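Side-chain contacts in gram-negative insecticidal protein (Chromobacterium piscinae, PDB 6FBM), which is insecticidal and probably acts on membranes through its MACPF domain, which it combines with a beta-tripod domain: residues A[198-201]-A[202-205]; A[81-84]-A[85-89]; A[517-520]-A[521-525]. All blocks are in the same frame, centred on the assembly; numbering follows the deposited sequence.

From the N terminus, the chain reaches contact 2 first, then contact 1 and last contact 3. Each lies within a single helix and closes only turns of that helix. None nests in, crosses or touches another. Contact 2 is on helix 81-88, in the connection between strands 64-78 and 120-134; this helix packs on helix 102-108 and the chain around 307-311. Contact 1 is on helix 198-209, in the connection between strands 179-187 and 232-239, and packs on helix 220-230 and strands 64-78 and 120-134. Both belong to the MACPF part, their centres about 18 Å apart. Contact 3, on helix 516-524 directly after strand 513-515, meets the loops at Val314 and Leu377-Phe378.

Contact 1 of 3, residues A[198-201]-A[202-205]; sequences LSTT and AEMS
The opening turns of helix 198-209, in the MACPF part of the chain, set Thr200 beside Met204. Their side chains run alongside each other and point the same way. The methyl CG2 of Thr200 is 4.2 Å from CE of Met204. Thr200 CG2 lies anti to the backbone N, next to the carbonyl carbon, which turns this methyl along the helix to meet Met204. In Met204, chi1 (-63°) sets CG beside the backbone N, 3.3 Å from Thr200 O. The bends at chi2 and chi3 then bring CE beside the Thr200 methyl. Thr200 O also accepts the Met204 N bond at 2.9 Å. The same helical step joins Ala202 N to Leu198 O at 2.8 Å and Ser205 N to Thr201 O at 2.9 Å.

The polar ends turn to other partners. Thr201 OG1 is bonded to Ser197 O, Glu203 OE2 pairs with Lys207, and Ser205 OG is bonded to Tyr183 and Arg229. Met204 also touches Met221 of helix 220-230. Ala202 packs on Gln75 and Thr124 of the sheet. Helices 198-209 and 220-230 connect adjacent strands 179-187 and 232-239, probably as the MACPF helical cluster that unfolds into a transmembrane hairpin in pore-forming relatives.

Contact 2 of 3, residues A[81-84]-A[85-89]; sequences IEEY and REKMS
Arg85 reaches back along helix 81-88 to Glu82, and the two side chains lie side by side. Its CB sits 3.6 Å from Glu82 O. CG comes within 3.2 Å of Ile81 O. CD then passes 3.5 Å from Glu82 OE2. The chain bends at chi3 (79°), which swings the guanidinium towards the carboxylate. NH1 donates to Glu82 OE2 at 2.9 Å in a salt bridge. The bond is far from straight, with an N-H...O angle of 135°. OE2 receives it on its syn lone pair, near the edge of the guanidinium but tilted from its plane. The two flat groups are steeply turned, their planes 80° apart.

Further along the helix, Met88 SD lies 5.0 Å from the centroid of the Tyr84 ring, an oblique Met-aromatic contact. Glu83 and Lys87 run alongside each other. Glu83 OE1 meets the CE methylene of Lys87 at 3.2 Å, while Lys87 NZ, 4.3 Å from Glu83 OE1, is beyond salt-bridge range. Ser89 OG donates to Arg85 O at 2.7 Å.

Glu82 OE2 also pairs with Lys99, and OE1 accepts from Ile311 N. Arg85 NH1 donates to Gln309 O, and NH2 to Ser307 O and Ser102 OG. With two cationic partners on one oxygen, Glu82 is probably kept ionised. The network fixes both groups and ties this helix to the chain around 307-311.

Contact 3 of 3, residues A[517-520]-A[521-525]; sequences QEMK and SMLSQ
Met519 and Met522 lie side by side on helix 516-524 and point the same way. The sulfur SD of Met519 meets the methyl CE of Met522 at 3.6 Å. Both chains are bent at chi2 and chi3. In Met522 the last bend (chi3 -51°) turns CE towards Met519, where it also lies 4.0 Å from Met519 O. One turn after Met519, Leu523 adds its CD1, which is 4.4 Å from Met519 CG. The CG of Leu523 rests closer to the backbone, 3.4 Å from Met519 O. These three residues give this part of the helix an apolar side.

Backbone bonds set their spacing. Leu523 N donates to Met519 O at 2.8 Å, and Met522 N donates to Glu518 O at 2.9 Å. The polar residues occupy the exposed part of the turn. Ser524 OG donates to Ser521 O at 2.9 Å.

The helix follows strand 513-515, which runs parallel to strand 318-321 in a mixed sheet. This sheet probably belongs to the beta-tripod part of the protein. The contact is plain packing of a short amphipathic helix near the C terminus.

Loops meet its apolar side. Met519 touches Leu377, and Leu523 touches Phe378 and Met529. Met522 packs on Val314, in the loop before strand 318-321. At the start of the helix, Glu518 OE1 reaches back to accept a bond from Ser515 N, at the end of the preceding strand, consistent with one half of a capping box.

Contact 1 of 3, residues A[198-201]-A[202-205]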
# COMPACT_ATOMS: atom_id res chain seq x y z
N LEU A 198 44.94 17.99 0.08
CA LEU A 198 43.55 18.32 0.46
C LEU A 198 42.57 17.40 -0.27
O LEU A 198 41.61 16.90 0.33
CB LEU A 198 43.24 19.81 0.20
CG LEU A 198 41.86 20.44 0.49
CD1 LEU A 198 40.79 20.04 -0.53
CD2 LEU A 198 41.41 20.13 1.92
N SER A 199 42.84 17.15 -1.55
CA SER A 199 41.93 16.36 -2.36
C SER A 199 41.81 14.91 -1.85
O SER A 199 40.70 14.35 -1.83
CB SER A 199 42.33 16.44 -3.85
OG SER A 199 43.53 15.71 -4.09
N THR A 200 42.93 14.33 -1.41
CA THR A 200 42.96 13.00 -0.81
C THR A 200 42.21 12.99 0.53
O THR A 200 41.42 12.10 0.79
CB THR A 200 44.42 12.49 -0.66
OG1 THR A 200 44.96 12.20 -1.96
CG2 THR A 200 44.49 11.20 0.19
N THR A 201 42.45 13.99 1.37
CA THR A 201 41.72 14.13 2.64
C THR A 201 40.21 14.25 2.41
O THR A 201 39.41 13.67 3.16
CB THR A 201 42.23 15.33 3.44
OG1 THR A 201 43.66 15.27 3.50
CG2 THR A 201 41.68 15.33 4.86
N ALA A 202 39.83 14.98 1.38
CA ALA A 202 38.43 15.15 1.04
C ALA A 202 37.83 13.84 0.60
O ALA A 202 36.75 13.47 1.06
CB ALA A 202 38.28 16.20 -0.05
N GLU A 203 38.55 13.14 -0.27
CA GLU A 203 38.20 11.79 -0.72
C GLU A 203 37.97 10.85 0.46
O GLU A 203 36.95 10.20 0.55
CB GLU A 203 39.29 11.24 -1.66
CG GLU A 203 39.25 9.75 -2.00
CD GLU A 203 40.37 9.29 -2.93
OE1 GLU A 203 41.36 10.02 -3.09
OE2 GLU A 203 40.25 8.18 -3.51
N MET A 204 38.93 10.80 1.37
CA MET A 204 38.83 9.91 2.54
C MET A 204 37.69 10.31 3.43
O MET A 204 37.00 9.45 3.96
CB MET A 204 40.16 9.87 3.31
CG MET A 204 41.34 9.30 2.50
SD MET A 204 40.96 7.75 1.63
CE MET A 204 42.02 7.86 0.20
N SER A 205 37.48 11.60 3.63
CA SER A 205 36.38 12.04 4.49
C SER A 205 35.06 11.58 3.88
O SER A 205 34.23 10.98 4.59
CB SER A 205 36.39 13.54 4.67
OG SER A 205 35.36 13.94 5.55

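Contact 2 of 3, residues A[81-84]-A[85-89]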
# COMPACT_ATOMS: atom_id res chain seq x y z
N ILE A 81 38.98 30.20 -6.87
CA ILE A 81 37.58 29.96 -7.24
C ILE A 81 37.35 29.90 -8.76
O ILE A 81 36.59 29.04 -9.24
CB ILE A 81 36.61 30.97 -6.58
CG1 ILE A 81 35.14 30.52 -6.72
CG2 ILE A 81 36.74 32.36 -7.19
CD1 ILE A 81 34.75 29.39 -5.79
N GLU A 82 38.01 30.78 -9.52
CA GLU A 82 37.83 30.81 -10.97
C GLU A 82 38.41 29.57 -11.65
O GLU A 82 37.92 29.14 -12.69
CB GLU A 82 38.47 32.06 -11.60
CG GLU A 82 37.95 33.39 -11.09
CD GLU A 82 36.43 33.51 -11.07
OE1 GLU A 82 35.88 34.00 -10.05
OE2 GLU A 82 35.79 33.11 -12.09
N GLU A 83 39.45 29.00 -11.06
CA GLU A 83 40.04 27.78 -11.60
C GLU A 83 39.11 26.60 -11.26
O GLU A 83 38.91 25.71 -12.08
CB GLU A 83 41.46 27.58 -11.08
CG GLU A 83 42.19 26.37 -11.66
CD GLU A 83 43.52 26.13 -10.99
OE1 GLU A 83 43.63 25.17 -10.17
OE2 GLU A 83 44.46 26.95 -11.24
N TYR A 84 38.56 26.61 -10.05
CA TYR A 84 37.55 25.62 -9.67
C TYR A 84 36.39 25.58 -10.67
O TYR A 84 36.01 24.52 -11.14
CB TYR A 84 37.00 25.90 -8.27
CG TYR A 84 35.81 25.07 -7.91
CD1 TYR A 84 35.96 23.80 -7.36
CD2 TYR A 84 34.52 25.53 -8.15
CE1 TYR A 84 34.85 23.02 -7.05
CE2 TYR A 84 33.41 24.77 -7.84
CZ TYR A 84 33.57 23.53 -7.28
OH TYR A 84 32.46 22.80 -6.97
N ARG A 85 35.86 26.76 -10.97
CA ARG A 85 34.80 26.91 -11.96
C ARG A 85 35.17 26.35 -13.32
O ARG A 85 34.35 25.69 -13.94
CB ARG A 85 34.43 28.38 -12.15
CG ARG A 85 33.81 28.99 -10.92
CD ARG A 85 33.64 30.47 -11.13
NE ARG A 85 32.48 30.75 -11.94
CZ ARG A 85 32.15 31.94 -12.44
NH1 ARG A 85 32.92 33.01 -12.23
NH2 ARG A 85 31.04 32.05 -13.16
N GLU A 86 36.39 26.61 -13.78
CA GLU A 86 36.88 26.06 -15.06
C GLU A 86 36.95 24.56 -15.01
O GLU A 86 36.52 23.89 -15.95
CB GLU A 86 38.24 26.62 -15.47
CG GLU A 86 38.13 27.91 -16.30
CD GLU A 86 39.38 28.78 -16.27
OE1 GLU A 86 40.30 28.47 -15.47
OE2 GLU A 86 39.45 29.77 -17.03
N LYS A 87 37.52 24.04 -13.92
CA LYS A 87 37.71 22.60 -13.77
C LYS A 87 36.37 21.89 -13.81
O LYS A 87 36.22 20.88 -14.48
CB LYS A 87 38.47 22.28 -12.49
CG LYS A 87 39.97 22.51 -12.52
CD LYS A 87 40.53 22.56 -11.10
CE LYS A 87 42.05 22.53 -11.06
NZ LYS A 87 42.56 21.17 -11.32
N MET A 88 35.39 22.46 -13.13
CA MET A 88 34.04 21.92 -13.10
C MET A 88 33.35 21.92 -14.47
O MET A 88 32.48 21.09 -14.70
CB MET A 88 33.21 22.73 -12.11
CG MET A 88 31.95 22.05 -11.65
SD MET A 88 30.88 23.11 -10.65
CE MET A 88 31.09 24.78 -11.31
N SER A 89 33.73 22.83 -15.35
CA SER A 89 33.15 22.95 -16.70
C SER A 89 33.80 22.10 -17.79
O SER A 89 33.32 22.10 -18.92
CB SER A 89 33.23 24.40 -17.16
OG SER A 89 32.79 25.26 -16.13

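Contact 3 of 3, residues A[517-520]-A[521-525]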
# COMPACT_ATOMS: atom_id res chain seq x y z
N GLN A 517 39.06 51.26 9.09
CA GLN A 517 38.21 51.98 8.14
C GLN A 517 38.24 51.41 6.70
O GLN A 517 37.17 51.20 6.11
CB GLN A 517 38.52 53.50 8.14
CG GLN A 517 37.54 54.38 7.33
CD GLN A 517 36.05 54.12 7.65
OE1 GLN A 517 35.64 54.14 8.83
NE2 GLN A 517 35.24 53.90 6.59
N GLU A 518 39.43 51.14 6.15
CA GLU A 518 39.54 50.53 4.81
C GLU A 518 38.82 49.16 4.73
O GLU A 518 38.26 48.81 3.69
CB GLU A 518 41.02 50.35 4.39
CG GLU A 518 41.73 51.63 3.94
CD GLU A 518 43.28 51.55 4.03
OE1 GLU A 518 43.87 50.49 4.36
OE2 GLU A 518 43.93 52.58 3.71
N MET A 519 38.83 48.41 5.84
CA MET A 519 38.17 47.10 5.93
C MET A 519 36.65 47.26 5.91
O MET A 519 36.00 46.56 5.14
CB MET A 519 38.60 46.31 7.19
CG MET A 519 38.23 44.82 7.21
SD MET A 519 39.10 43.81 5.97
CE MET A 519 40.67 43.49 6.73
N LYS A 520 36.11 48.15 6.75
CA LYS A 520 34.67 48.50 6.71
C LYS A 520 34.21 48.84 5.28
O LYS A 520 33.21 48.29 4.80
CB LYS A 520 34.34 49.71 7.60
CG LYS A 520 33.88 49.41 9.03
CD LYS A 520 32.76 50.38 9.50
CE LYS A 520 32.24 50.04 10.88
NZ LYS A 520 33.23 50.26 11.98
N SER A 521 34.97 49.72 4.63
CA SER A 521 34.64 50.19 3.29
C SER A 521 34.72 49.07 2.24
O SER A 521 33.79 48.89 1.44
CB SER A 521 35.55 51.37 2.91
OG SER A 521 35.36 51.77 1.57
N MET A 522 35.82 48.32 2.25
CA MET A 522 36.01 47.15 1.38
C MET A 522 34.91 46.10 1.57
O MET A 522 34.34 45.64 0.60
CB MET A 522 37.40 46.53 1.63
CG MET A 522 37.82 45.38 0.72
SD MET A 522 37.09 43.77 1.11
CE MET A 522 37.41 43.58 2.85
N LEU A 523 34.60 45.77 2.82
CA LEU A 523 33.54 44.79 3.13
C LEU A 523 32.11 45.22 2.79
O LEU A 523 31.27 44.35 2.51
CB LEU A 523 33.54 44.43 4.62
CG LEU A 523 34.57 43.43 5.16
CD1 LEU A 523 34.26 43.09 6.61
CD2 LEU A 523 34.59 42.16 4.32
N SER A 524 31.83 46.53 2.84
CA SER A 524 30.49 47.03 2.52
C SER A 524 30.13 46.83 1.03
O SER A 524 28.96 46.89 0.69
CB SER A 524 30.34 48.52 2.91
OG SER A 524 30.95 49.37 1.92
N GLN A 525 31.13 46.60 0.17
CA GLN A 525 30.92 46.24 -1.24
C GLN A 525 30.87 44.70 -1.51
O GLN A 525 31.06 44.28 -2.67
CB GLN A 525 32.02 46.86 -2.10
CG GLN A 525 32.32 48.31 -1.82
CD GLN A 525 33.30 48.87 -2.86
OE1 GLN A 525 34.50 49.09 -2.60
NE2 GLN A 525 32.78 49.10 -4.07